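Local atomic coordinates of activator of 2-hydroxyisocaproyl-CoA dehydratase (Clostridium difficile, PDB entry 4EHU), a protein that activates (R)-2-hydroxyisocaproyl-CoA dehydratase in L-leucine fermentation by passing it one electron from a [4Fe-4S] cluster, coupled to ATP hydrolysis. Residues A[1-10]-A[56-66]; A[122-133]-A[189-200]. All blocks are in the same frame, centred on the assembly; numbering follows the deposited sequence.

Contact 1: residues A[1-10]-A[56-66]. With ANP (phosphoaminophosphonic acid-adenylate ester), chain D.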
loop_
_atom_site.group_PDB
_atom_site.type_symbol
_atom_site.label_atom_id
_atom_site.label_comp_id
_atom_site.label_asym_id
_atom_site.label_seq_id
_atom_site.Cartn_x
_atom_site.Cartn_y
_atom_site.Cartn_z
ATOM N N MET A 1 -42.074 -16.168 -9.748
ATOM C CA MET A 1 -40.993 -15.729 -10.676
ATOM C C MET A 1 -39.663 -15.814 -9.948
ATOM O O MET A 1 -39.621 -15.745 -8.724
ATOM C CB MET A 1 -41.219 -14.282 -11.129
ATOM C CG MET A 1 -40.711 -13.238 -10.109
ATOM S SD MET A 1 -40.444 -11.615 -10.848
ATOM C CE MET A 1 -42.040 -11.352 -11.624
ATOM N N TYR A 2 -38.576 -15.957 -10.694
ATOM C CA TYR A 2 -37.242 -15.862 -10.098
ATOM C C TYR A 2 -36.463 -14.735 -10.734
ATOM O O TYR A 2 -36.565 -14.505 -11.935
ATOM C CB TYR A 2 -36.472 -17.166 -10.291
ATOM C CG TYR A 2 -37.122 -18.351 -9.632
ATOM C CD1 TYR A 2 -36.866 -18.652 -8.302
ATOM C CD2 TYR A 2 -38.015 -19.167 -10.338
ATOM C CE1 TYR A 2 -37.461 -19.738 -7.688
ATOM C CE2 TYR A 2 -38.608 -20.248 -9.733
ATOM C CZ TYR A 2 -38.332 -20.530 -8.407
ATOM O OH TYR A 2 -38.927 -21.609 -7.799
ATOM N N THR A 3 -35.676 -14.028 -9.932
ATOM C CA THR A 3 -34.689 -13.103 -10.472
ATOM C C THR A 3 -33.318 -13.436 -9.895
ATOM O O THR A 3 -33.215 -14.141 -8.897
ATOM C CB THR A 3 -35.050 -11.650 -10.165
ATOM O OG1 THR A 3 -35.108 -11.452 -8.744
ATOM C CG2 THR A 3 -36.409 -11.305 -10.835
ATOM N N MET A 4 -32.270 -12.943 -10.537
ATOM C CA MET A 4 -30.907 -13.239 -10.105
ATOM C C MET A 4 -30.071 -11.972 -10.016
ATOM O O MET A 4 -30.180 -11.091 -10.860
ATOM C CB MET A 4 -30.247 -14.198 -11.094
ATOM C CG MET A 4 -28.852 -14.632 -10.689
ATOM S SD MET A 4 -28.184 -15.888 -11.793
ATOM C CE MET A 4 -28.909 -17.374 -11.103
ATOM N N GLY A 5 -29.241 -11.904 -8.977
ATOM C CA GLY A 5 -28.250 -10.853 -8.809
ATOM C C GLY A 5 -26.851 -11.454 -8.799
ATOM O O GLY A 5 -26.623 -12.479 -8.166
ATOM N N LEU A 6 -25.931 -10.832 -9.527
ATOM C CA LEU A 6 -24.532 -11.244 -9.540
ATOM C C LEU A 6 -23.696 -10.051 -9.121
ATOM O O LEU A 6 -23.907 -8.953 -9.615
ATOM C CB LEU A 6 -24.108 -11.697 -10.938
ATOM C CG LEU A 6 -24.725 -12.995 -11.455
ATOM C CD1 LEU A 6 -24.310 -13.222 -12.901
ATOM C CD2 LEU A 6 -24.316 -14.171 -10.580
ATOM N N ASP A 7 -22.757 -10.265 -8.208
ATOM C CA ASP A 7 -21.849 -9.216 -7.752
ATOM C C ASP A 7 -20.428 -9.707 -8.019
ATOM O O ASP A 7 -19.920 -10.583 -7.337
ATOM C CB ASP A 7 -22.098 -8.923 -6.257
ATOM C CG ASP A 7 -21.065 -7.962 -5.638
ATOM O OD1 ASP A 7 -20.146 -7.461 -6.323
ATOM O OD2 ASP A 7 -21.183 -7.714 -4.428
ATOM N N ILE A 8 -19.809 -9.172 -9.058
ATOM C CA ILE A 8 -18.491 -9.614 -9.466
ATOM C C ILE A 8 -17.479 -8.594 -8.986
ATOM O O ILE A 8 -17.267 -7.566 -9.621
ATOM C CB ILE A 8 -18.416 -9.772 -10.995
ATOM C CG1 ILE A 8 -19.565 -10.662 -11.473
ATOM C CG2 ILE A 8 -17.073 -10.357 -11.393
ATOM C CD1 ILE A 8 -19.776 -10.633 -12.989
ATOM N N GLY A 9 -16.879 -8.854 -7.829
ATOM C CA GLY A 9 -15.969 -7.885 -7.258
ATOM C C GLY A 9 -14.541 -8.160 -7.663
ATOM O O GLY A 9 -14.278 -9.015 -8.509
ATOM N N SER A 10 -13.621 -7.450 -7.031
ATOM C CA SER A 10 -12.201 -7.614 -7.306
ATOM C C SER A 10 -11.726 -9.017 -6.953
ATOM O O SER A 10 -10.758 -9.521 -7.517
ATOM C CB SER A 10 -11.409 -6.597 -6.490
ATOM O OG SER A 10 -11.453 -6.871 -5.097
ATOM N N ASP A 56 -35.367 -19.957 -16.799
ATOM C CA ASP A 56 -36.286 -19.784 -15.676
ATOM C C ASP A 56 -36.108 -18.449 -14.944
ATOM O O ASP A 56 -36.946 -18.071 -14.131
ATOM C CB ASP A 56 -36.116 -20.926 -14.674
ATOM C CG ASP A 56 -36.434 -22.274 -15.273
ATOM O OD1 ASP A 56 -37.633 -22.587 -15.430
ATOM O OD2 ASP A 56 -35.486 -23.019 -15.583
ATOM N N ILE A 57 -35.016 -17.750 -15.214
ATOM C CA ILE A 57 -34.739 -16.474 -14.536
ATOM C C ILE A 57 -35.294 -15.326 -15.386
ATOM O O ILE A 57 -34.855 -15.112 -16.516
ATOM C CB ILE A 57 -33.230 -16.269 -14.307
ATOM C CG1 ILE A 57 -32.587 -17.564 -13.800
ATOM C CG2 ILE A 57 -32.983 -15.123 -13.305
ATOM C CD1 ILE A 57 -33.180 -18.068 -12.482
ATOM N N LYS A 58 -36.267 -14.597 -14.844
ATOM C CA LYS A 58 -36.968 -13.561 -15.603
ATOM C C LYS A 58 -36.101 -12.327 -15.873
ATOM O O LYS A 58 -36.130 -11.800 -16.986
ATOM C CB LYS A 58 -38.262 -13.158 -14.892
ATOM C CG LYS A 58 -39.024 -12.032 -15.566
ATOM C CD LYS A 58 -40.351 -12.523 -16.127
ATOM C CE LYS A 58 -41.099 -11.423 -16.874
ATOM N NZ LYS A 58 -41.601 -10.345 -15.971
ATOM N N LYS A 59 -35.355 -11.868 -14.855
ATOM C CA LYS A 59 -34.396 -10.772 -14.996
ATOM C C LYS A 59 -33.116 -11.072 -14.218
ATOM O O LYS A 59 -33.150 -11.698 -13.147
ATOM C CB LYS A 59 -34.965 -9.448 -14.473
ATOM C CG LYS A 59 -36.212 -8.956 -15.207
ATOM C CD LYS A 59 -35.902 -8.427 -16.593
ATOM C CE LYS A 59 -37.142 -7.782 -17.206
ATOM N NZ LYS A 59 -36.923 -7.253 -18.586
ATOM N N VAL A 60 -32.003 -10.618 -14.774
ATOM C CA VAL A 60 -30.695 -10.740 -14.155
ATOM C C VAL A 60 -30.069 -9.362 -14.061
ATOM O O VAL A 60 -30.053 -8.624 -15.039
ATOM C CB VAL A 60 -29.757 -11.626 -15.003
ATOM C CG1 VAL A 60 -28.372 -11.711 -14.357
ATOM C CG2 VAL A 60 -30.360 -13.013 -15.191
ATOM N N VAL A 61 -29.555 -9.009 -12.888
ATOM C CA VAL A 61 -28.787 -7.769 -12.742
ATOM C C VAL A 61 -27.389 -8.103 -12.250
ATOM O O VAL A 61 -27.217 -8.949 -11.376
ATOM C CB VAL A 61 -29.458 -6.782 -11.762
ATOM C CG1 VAL A 61 -28.493 -5.645 -11.380
ATOM C CG2 VAL A 61 -30.759 -6.232 -12.359
ATOM N N VAL A 62 -26.389 -7.432 -12.818
ATOM C CA VAL A 62 -25.012 -7.617 -12.381
ATOM C C VAL A 62 -24.459 -6.318 -11.818
ATOM O O VAL A 62 -24.774 -5.226 -12.292
ATOM C CB VAL A 62 -24.123 -8.124 -13.538
ATOM C CG1 VAL A 62 -24.024 -7.074 -14.635
ATOM C CG2 VAL A 62 -22.743 -8.498 -13.029
ATOM N N THR A 63 -23.633 -6.457 -10.794
ATOM C CA THR A 63 -23.035 -5.314 -10.121
ATOM C C THR A 63 -21.580 -5.637 -9.821
ATOM O O THR A 63 -21.107 -6.722 -10.138
ATOM C CB THR A 63 -23.813 -4.978 -8.829
ATOM O OG1 THR A 63 -23.382 -3.716 -8.293
ATOM C CG2 THR A 63 -23.637 -6.058 -7.783
ATOM N N GLY A 64 -20.874 -4.679 -9.237
ATOM C CA GLY A 64 -19.490 -4.877 -8.831
ATOM C C GLY A 64 -18.502 -4.337 -9.850
ATOM O O GLY A 64 -18.878 -3.879 -10.922
ATOM N N TYR A 65 -17.233 -4.401 -9.480
ATOM C CA TYR A 65 -16.131 -3.961 -10.307
ATOM C C TYR A 65 -16.181 -4.576 -11.694
ATOM O O TYR A 65 -15.864 -3.910 -12.676
ATOM C CB TYR A 65 -14.827 -4.346 -9.609
ATOM C CG TYR A 65 -13.586 -3.943 -10.348
ATOM C CD1 TYR A 65 -13.175 -2.624 -10.370
ATOM C CD2 TYR A 65 -12.816 -4.888 -11.007
ATOM C CE1 TYR A 65 -12.008 -2.246 -11.052
ATOM C CE2 TYR A 65 -11.663 -4.530 -11.677
ATOM C CZ TYR A 65 -11.264 -3.211 -11.696
ATOM O OH TYR A 65 -10.118 -2.865 -12.370
ATOM N N GLY A 66 -16.575 -5.843 -11.780
ATOM C CA GLY A 66 -16.604 -6.542 -13.058
ATOM C C GLY A 66 -17.890 -6.436 -13.866
ATOM O O GLY A 66 -18.031 -7.096 -14.894
HETATM P PG ANP D . -14.343 -5.092 -3.928
HETATM O O1G ANP D . -14.246 -4.899 -5.436
HETATM O O2G ANP D . -15.744 -4.800 -3.453
HETATM O O3G ANP D . -13.311 -4.344 -3.180
HETATM P PB ANP D . -15.066 -7.998 -3.461
HETATM O O1B ANP D . -14.737 -9.173 -4.344
HETATM O O2B ANP D . -16.521 -7.527 -3.469
HETATM N N3B ANP D . -13.914 -6.747 -3.777
HETATM P PA ANP D . -15.695 -9.257 -0.919
HETATM O O1A ANP D . -16.204 -10.460 -1.632
HETATM O O2A ANP D . -16.639 -8.250 -0.300
HETATM O O3A ANP D . -14.734 -8.422 -1.923
HETATM O "O5'" ANP D . -14.622 -9.638 0.215
HETATM C "C5'" ANP D . -13.411 -10.315 -0.135
HETATM C "C4'" ANP D . -12.670 -10.686 1.146
HETATM O "O4'" ANP D . -13.422 -11.019 2.303
HETATM C "C3'" ANP D . -11.247 -11.211 1.209
HETATM O "O3'" ANP D . -10.308 -10.206 0.802
HETATM C "C2'" ANP D . -11.126 -11.655 2.671
HETATM O "O2'" ANP D . -10.277 -10.786 3.443
HETATM C "C1'" ANP D . -12.538 -11.621 3.255
HETATM N N9 ANP D . -13.100 -12.958 3.521
HETATM C C8 ANP D . -13.563 -13.840 2.611
HETATM N N7 ANP D . -14.060 -14.944 3.222
HETATM C C5 ANP D . -13.911 -14.746 4.556
HETATM C C6 ANP D . -14.230 -15.497 5.772
HETATM N N6 ANP D . -14.799 -16.722 5.665
HETATM N N1 ANP D . -13.928 -14.930 6.967
HETATM C C2 ANP D . -13.367 -13.716 7.074
HETATM N N3 ANP D . -13.039 -12.979 6.002
HETATM C C4 ANP D . -13.294 -13.435 4.750
HETATM O O HOH W 1 -39.144 -16.736 -13.382
#
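Leu6 lies beside Val62 where strands 2-8 and 59-63 run parallel, 17° apart. Backbone hydrogen bonds make the frame. They alternate in direction: Met4 N gives to Lys59 O, Val61 N to Met4 O, Leu6 N to Val61 O, Thr63 N to Leu6 O and Ile8 N to Thr63 O. Leu6 N to Val61 O is 2.9 Å. Past the paired residues, Gly66 N still reaches Ile8 O at 2.8 Å. A water bridges Tyr2 N and Asp56 O at the other end.

Apolar contacts gather on the face of Met4, Leu6, Val60 and Val62. Val62 CG1 sits between the backbone N and the carbonyl carbon (chi1 65°), which leaves CG2 anti to N. There CG2 meets Ile8 CD1 at 3.7 Å and Leu6 CB at 4.1 Å. Ile57 CG2 packs on Met4 CB at 3.6 Å. On the other face, Thr63 CG2 presses on Asp7 CB at 3.6 Å, while Thr63 OG1 bonds to Ile77 O.

Polar contacts to the nucleotide follow the end of strand 2-8. Ser10 N donates to O1G of the ATP analogue ADPNP, and the analogue's bridging N3B donates to Ser10 OG at 2.8 Å. This first strand leading into a phosphate-binding loop is characteristic of the actin-like ATPase fold. The side chain of Asp7 comes within about 4 Å of a magnesium ion.

In the mixed sheet, strand 13-19 pairs antiparallel with the other side of 2-8. Helix 38-50 covers Met4, Leu6 and Ile8, and helix 243-261 packs against Met1, Thr3 and Lys58.

Contact 2: residues A[122-133]-A[189-200]. With SF4 (iron/sulfur cluster), chain C; ANP (phosphoaminophosphonic acid-adenylate ester), chain D.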
loop_
_atom_site.group_PDB
_atom_site.type_symbol
_atom_site.label_atom_id
_atom_site.label_comp_id
_atom_site.label_asym_id
_atom_site.label_seq_id
_atom_site.Cartn_x
_atom_site.Cartn_y
_atom_site.Cartn_z
ATOM N N ASN A 122 -11.958 4.493 0.295
ATOM C CA ASN A 122 -10.524 4.330 0.189
ATOM C C ASN A 122 -10.328 3.306 -0.914
ATOM O O ASN A 122 -10.724 2.138 -0.753
ATOM C CB ASN A 122 -9.898 3.793 1.498
ATOM C CG ASN A 122 -9.807 4.847 2.634
ATOM O OD1 ASN A 122 -9.807 6.055 2.386
ATOM N ND2 ASN A 122 -9.679 4.367 3.891
ATOM N N ASP A 123 -9.732 3.710 -2.045
ATOM C CA ASP A 123 -9.638 2.772 -3.168
ATOM C C ASP A 123 -8.256 2.634 -3.818
ATOM O O ASP A 123 -8.070 1.860 -4.760
ATOM C CB ASP A 123 -10.655 3.138 -4.245
ATOM C CG ASP A 123 -10.429 4.538 -4.832
ATOM O OD1 ASP A 123 -9.827 5.413 -4.164
ATOM O OD2 ASP A 123 -10.902 4.755 -5.952
ATOM N N LYS A 124 -7.296 3.369 -3.338
ATOM C CA LYS A 124 -6.019 3.329 -4.049
ATOM C C LYS A 124 -4.978 2.552 -3.277
ATOM O O LYS A 124 -3.856 2.381 -3.749
ATOM C CB LYS A 124 -5.524 4.744 -4.331
ATOM C CG LYS A 124 -6.492 5.559 -5.160
ATOM C CD LYS A 124 -6.970 4.777 -6.370
ATOM C CE LYS A 124 -7.655 5.685 -7.378
ATOM N NZ LYS A 124 -8.424 4.909 -8.385
ATOM N N CYS A 125 -5.357 2.083 -2.092
ATOM C CA CYS A 125 -4.388 1.634 -1.088
ATOM C C CYS A 125 -4.816 0.285 -0.539
ATOM O O CYS A 125 -5.984 0.113 -0.171
ATOM C CB CYS A 125 -4.351 2.658 0.058
ATOM S SG CYS A 125 -3.444 2.169 1.538
ATOM N N ALA A 126 -3.912 -0.686 -0.487
ATOM C CA ALA A 126 -4.295 -2.015 -0.000
ATOM C C ALA A 126 -4.626 -2.031 1.502
ATOM O O ALA A 126 -5.355 -2.930 1.982
ATOM C CB ALA A 126 -3.213 -3.013 -0.298
ATOM N N ALA A 127 -4.086 -1.067 2.256
ATOM C CA ALA A 127 -4.335 -1.069 3.694
ATOM C C ALA A 127 -5.826 -0.829 3.907
ATOM O O ALA A 127 -6.474 -0.135 3.112
ATOM C CB ALA A 127 -3.508 0.037 4.372
ATOM N N GLY A 128 -6.356 -1.346 5.002
ATOM C CA GLY A 128 -7.752 -1.100 5.338
ATOM C C GLY A 128 -8.710 -1.790 4.396
ATOM O O GLY A 128 -9.855 -1.374 4.270
ATOM N N THR A 129 -8.248 -2.878 3.786
ATOM C CA THR A 129 -9.094 -3.709 2.948
ATOM C C THR A 129 -8.828 -5.182 3.181
ATOM O O THR A 129 -7.904 -5.571 3.892
ATOM C CB THR A 129 -8.875 -3.429 1.418
ATOM O OG1 THR A 129 -7.660 -4.048 0.979
ATOM C CG2 THR A 129 -8.813 -1.957 1.127
ATOM N N GLY A 130 -9.651 -6.018 2.566
ATOM C CA GLY A 130 -9.426 -7.443 2.603
ATOM C C GLY A 130 -8.043 -7.861 2.121
ATOM O O GLY A 130 -7.519 -8.871 2.563
ATOM N N ARG A 131 -7.466 -7.095 1.203
ATOM C CA ARG A 131 -6.141 -7.413 0.693
ATOM C C ARG A 131 -5.121 -7.403 1.825
ATOM O O ARG A 131 -4.255 -8.263 1.893
ATOM C CB ARG A 131 -5.718 -6.395 -0.358
ATOM C CG ARG A 131 -4.421 -6.762 -1.040
ATOM C CD ARG A 131 -4.516 -8.157 -1.639
ATOM N NE ARG A 131 -3.341 -8.468 -2.433
ATOM C CZ ARG A 131 -3.249 -8.251 -3.740
ATOM N NH1 ARG A 131 -4.268 -7.739 -4.415
ATOM N NH2 ARG A 131 -2.133 -8.550 -4.370
ATOM N N PHE A 132 -5.219 -6.406 2.697
ATOM C CA PHE A 132 -4.319 -6.299 3.849
ATOM C C PHE A 132 -4.440 -7.580 4.693
ATOM O O PHE A 132 -3.444 -8.178 5.083
ATOM C CB PHE A 132 -4.675 -5.041 4.661
ATOM C CG PHE A 132 -3.840 -4.820 5.922
ATOM C CD1 PHE A 132 -2.730 -3.990 5.882
ATOM C CD2 PHE A 132 -4.222 -5.371 7.147
ATOM C CE1 PHE A 132 -1.982 -3.735 7.028
ATOM C CE2 PHE A 132 -3.485 -5.125 8.289
ATOM C CZ PHE A 132 -2.357 -4.306 8.238
ATOM N N LEU A 133 -5.666 -8.002 4.955
ATOM C CA LEU A 133 -5.890 -9.186 5.789
ATOM C C LEU A 133 -5.402 -10.434 5.075
ATOM O O LEU A 133 -4.830 -11.308 5.697
ATOM C CB LEU A 133 -7.377 -9.312 6.142
ATOM C CG LEU A 133 -7.832 -8.153 7.032
ATOM C CD1 LEU A 133 -9.373 -8.040 7.063
ATOM C CD2 LEU A 133 -7.307 -8.338 8.462
ATOM N N ILE A 189 -3.430 -6.640 13.881
ATOM C CA ILE A 189 -3.772 -6.587 12.457
ATOM C C ILE A 189 -5.211 -6.064 12.270
ATOM O O ILE A 189 -5.472 -5.233 11.411
ATOM C CB ILE A 189 -3.610 -7.996 11.851
ATOM C CG1 ILE A 189 -2.115 -8.287 11.602
ATOM C CG2 ILE A 189 -4.443 -8.148 10.575
ATOM C CD1 ILE A 189 -1.843 -9.794 11.410
ATOM N N HIS A 190 -6.138 -6.524 13.110
ATOM C CA HIS A 190 -7.508 -6.074 13.034
ATOM C C HIS A 190 -7.628 -4.611 13.392
ATOM O O HIS A 190 -8.372 -3.860 12.762
ATOM C CB HIS A 190 -8.390 -6.925 13.946
ATOM C CG HIS A 190 -8.559 -8.321 13.465
ATOM N ND1 HIS A 190 -8.990 -9.340 14.289
ATOM C CD2 HIS A 190 -8.414 -8.861 12.235
ATOM C CE1 HIS A 190 -9.050 -10.461 13.591
ATOM N NE2 HIS A 190 -8.705 -10.196 12.345
ATOM N N THR A 191 -6.885 -4.190 14.396
ATOM C CA THR A 191 -6.946 -2.811 14.804
ATOM C C THR A 191 -6.409 -1.915 13.675
ATOM O O THR A 191 -6.970 -0.873 13.419
ATOM C CB THR A 191 -6.160 -2.607 16.099
ATOM O OG1 THR A 191 -6.904 -3.225 17.151
ATOM C CG2 THR A 191 -5.973 -1.099 16.391
ATOM N N SER A 192 -5.368 -2.352 12.980
ATOM C CA SER A 192 -4.878 -1.593 11.814
ATOM C C SER A 192 -5.986 -1.324 10.797
ATOM O O SER A 192 -6.177 -0.191 10.354
ATOM C CB SER A 192 -3.743 -2.350 11.138
ATOM O OG SER A 192 -2.592 -2.324 11.956
ATOM N N VAL A 193 -6.731 -2.362 10.435
ATOM C CA VAL A 193 -7.768 -2.211 9.416
ATOM C C VAL A 193 -8.846 -1.291 9.969
ATOM O O VAL A 193 -9.293 -0.359 9.296
ATOM C CB VAL A 193 -8.367 -3.569 9.057
ATOM C CG1 VAL A 193 -9.671 -3.400 8.218
ATOM C CG2 VAL A 193 -7.315 -4.403 8.329
ATOM N N ALA A 194 -9.234 -1.539 11.220
ATOM C CA ALA A 194 -10.338 -0.812 11.816
ATOM C C ALA A 194 -10.021 0.664 11.970
ATOM O O ALA A 194 -10.897 1.500 11.783
ATOM C CB ALA A 194 -10.729 -1.450 13.190
ATOM N N LYS A 195 -8.779 0.996 12.304
ATOM C CA LYS A 195 -8.398 2.404 12.399
ATOM C C LYS A 195 -8.521 3.090 11.055
ATOM O O LYS A 195 -8.986 4.215 10.972
ATOM C CB LYS A 195 -6.973 2.553 12.929
ATOM C CG LYS A 195 -6.947 2.313 14.435
ATOM C CD LYS A 195 -5.633 2.684 15.074
ATOM C CE LYS A 195 -5.730 2.572 16.610
ATOM N NZ LYS A 195 -6.817 3.418 17.209
ATOM N N ARG A 196 -8.124 2.403 9.998
ATOM C CA ARG A 196 -8.147 3.036 8.684
ATOM C C ARG A 196 -9.566 3.238 8.147
ATOM O O ARG A 196 -9.859 4.273 7.525
ATOM C CB ARG A 196 -7.310 2.237 7.700
ATOM C CG ARG A 196 -7.310 2.826 6.329
ATOM C CD ARG A 196 -6.147 2.325 5.521
ATOM N NE ARG A 196 -6.355 2.690 4.124
ATOM C CZ ARG A 196 -6.146 3.908 3.645
ATOM N NH1 ARG A 196 -5.712 4.876 4.444
ATOM N NH2 ARG A 196 -6.382 4.168 2.364
ATOM N N VAL A 197 -10.445 2.266 8.375
ATOM C CA VAL A 197 -11.824 2.382 7.894
ATOM C C VAL A 197 -12.616 3.271 8.844
ATOM O O VAL A 197 -13.423 4.080 8.399
ATOM C CB VAL A 197 -12.451 1.013 7.746
ATOM C CG1 VAL A 197 -13.910 1.124 7.257
ATOM C CG2 VAL A 197 -11.626 0.197 6.738
ATOM N N SER A 198 -12.335 3.196 10.148
ATOM C CA SER A 198 -13.069 4.056 11.082
ATOM C C SER A 198 -12.816 5.539 10.833
ATOM O O SER A 198 -13.683 6.355 11.112
ATOM C CB SER A 198 -12.773 3.714 12.552
ATOM O OG SER A 198 -11.437 3.974 12.876
ATOM N N SER A 199 -11.645 5.895 10.304
ATOM C CA SER A 199 -11.363 7.284 9.996
ATOM C C SER A 199 -12.348 7.775 8.922
ATOM O O SER A 199 -12.816 8.915 8.972
ATOM C CB SER A 199 -9.926 7.448 9.509
ATOM O OG SER A 199 -9.690 8.768 9.045
ATOM N N LEU A 200 -12.657 6.915 7.957
ATOM C CA LEU A 200 -13.626 7.285 6.916
ATOM C C LEU A 200 -15.005 7.466 7.530
ATOM O O LEU A 200 -15.711 8.437 7.243
ATOM C CB LEU A 200 -13.741 6.214 5.831
ATOM C CG LEU A 200 -12.503 5.839 5.052
ATOM C CD1 LEU A 200 -12.920 4.838 3.988
ATOM C CD2 LEU A 200 -11.874 7.086 4.430
HETATM FE FE1 SF4 C . 1.272 0.899 1.463
HETATM FE FE2 SF4 C . 0.028 0.531 -0.835
HETATM FE FE3 SF4 C . 1.132 2.924 -0.145
HETATM FE FE4 SF4 C . -1.215 1.915 1.014
HETATM S S1 SF4 C . -0.825 2.534 -1.075
HETATM S S2 SF4 C . 0.515 2.837 2.009
HETATM S S3 SF4 C . -0.644 -0.241 1.170
HETATM S S4 SF4 C . 2.182 1.066 -0.604
HETATM P PG ANP D . -14.343 -5.092 -3.928
HETATM O O1G ANP D . -14.246 -4.899 -5.436
HETATM O O2G ANP D . -15.744 -4.800 -3.453
HETATM O O3G ANP D . -13.311 -4.344 -3.180
HETATM P PB ANP D . -15.066 -7.998 -3.461
HETATM O O1B ANP D . -14.737 -9.173 -4.344
HETATM O O2B ANP D . -16.521 -7.527 -3.469
HETATM N N3B ANP D . -13.914 -6.747 -3.777
HETATM P PA ANP D . -15.695 -9.257 -0.919
HETATM O O1A ANP D . -16.204 -10.460 -1.632
HETATM O O2A ANP D . -16.639 -8.250 -0.300
HETATM O O3A ANP D . -14.734 -8.422 -1.923
HETATM O "O5'" ANP D . -14.622 -9.638 0.215
HETATM C "C5'" ANP D . -13.411 -10.315 -0.135
HETATM C "C4'" ANP D . -12.670 -10.686 1.146
HETATM O "O4'" ANP D . -13.422 -11.019 2.303
HETATM C "C3'" ANP D . -11.247 -11.211 1.209
HETATM O "O3'" ANP D . -10.308 -10.206 0.802
HETATM C "C2'" ANP D . -11.126 -11.655 2.671
HETATM O "O2'" ANP D . -10.277 -10.786 3.443
HETATM C "C1'" ANP D . -12.538 -11.621 3.255
HETATM N N9 ANP D . -13.100 -12.958 3.521
HETATM C C8 ANP D . -13.563 -13.840 2.611
HETATM N N7 ANP D . -14.060 -14.944 3.222
HETATM C C5 ANP D . -13.911 -14.746 4.556
HETATM C C6 ANP D . -14.230 -15.497 5.772
HETATM N N6 ANP D . -14.799 -16.722 5.665
HETATM N N1 ANP D . -13.928 -14.930 6.967
HETATM C C2 ANP D . -13.367 -13.716 7.074
HETATM N N3 ANP D . -13.039 -12.979 6.002
HETATM C C4 ANP D . -13.294 -13.435 4.750
HETATM O O HOH W 2 -8.790 6.240 6.195
#
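Arg196 leaves helix 182-204 with CG anti to its backbone N (chi1 179°) and stays extended to NE, which carries its guanidinium between Asn122 and Cys125. Phe132 CG is also anti to N (chi1 178°), and its ring reaches toward the same helix.

The Asn122 amide stacks on one face of the guanidinium, the planes only 16° apart, with ND2 over the centre. Cys125 SG lies over the opposite face, offset toward the rim; NH2 is 3.6 Å from SG. Arg196 NE donates to Ala127 O at 3.0 Å. The bond is bent, with NE above the carbonyl plane. Arg196 has two modelled conformers; these side-chain contacts belong to one and are less certain. A water links Asn122 ND2 to Arg196 O.

Cys125 SG binds FE4 of the [4Fe-4S] cluster at 2.3 Å. The two subunits share the cluster, and Cys164 is this chain's other ligand. Both cysteines come just before helices (130-140 and 165-177), consistent with the helix-cluster-helix architecture of this activator family. A type II turn, Ala126 to Thr129, leads into helix 130-140. Thr129 caps that helix: its OG1 accepts from Arg131 N and donates to Ala126 O. Gly128 has positive phi and sits against Val193 and Arg196.

Further along, packing is apolar. Phe132 CD2 meets Val193 CG2 at 3.4 Å; the side chains run alongside, pointing opposite ways. Leu133 CD2 touches Ile189 CG2 at 3.6 Å and the edge of the His190 ring. Helix 165-177 adds Thr165 and Ala168 against Phe132, and Val166 of the second subunit packs on Ala126.

Both contacts are largely buried, but they lie on opposite sides of the chain's centre, about 28 Å apart between centres. They share no strand or helix. Contact 1 is sheet core, held by a regular run of backbone bonds and aliphatic side chains. Contact 2 joins a loop and a helix start to a second helix, and side chains do most of the work there, with one direct hydrogen bond across. Both touch the nucleotide: contact 1 at the phosphates through Ser10, contact 2 at the ribose through Gly130. Contact 2 alone reaches the iron-sulfur cluster and the second subunit. Within segment 122-133, Cys125 binds the cluster and Gly130, five residues on, touches the ribose.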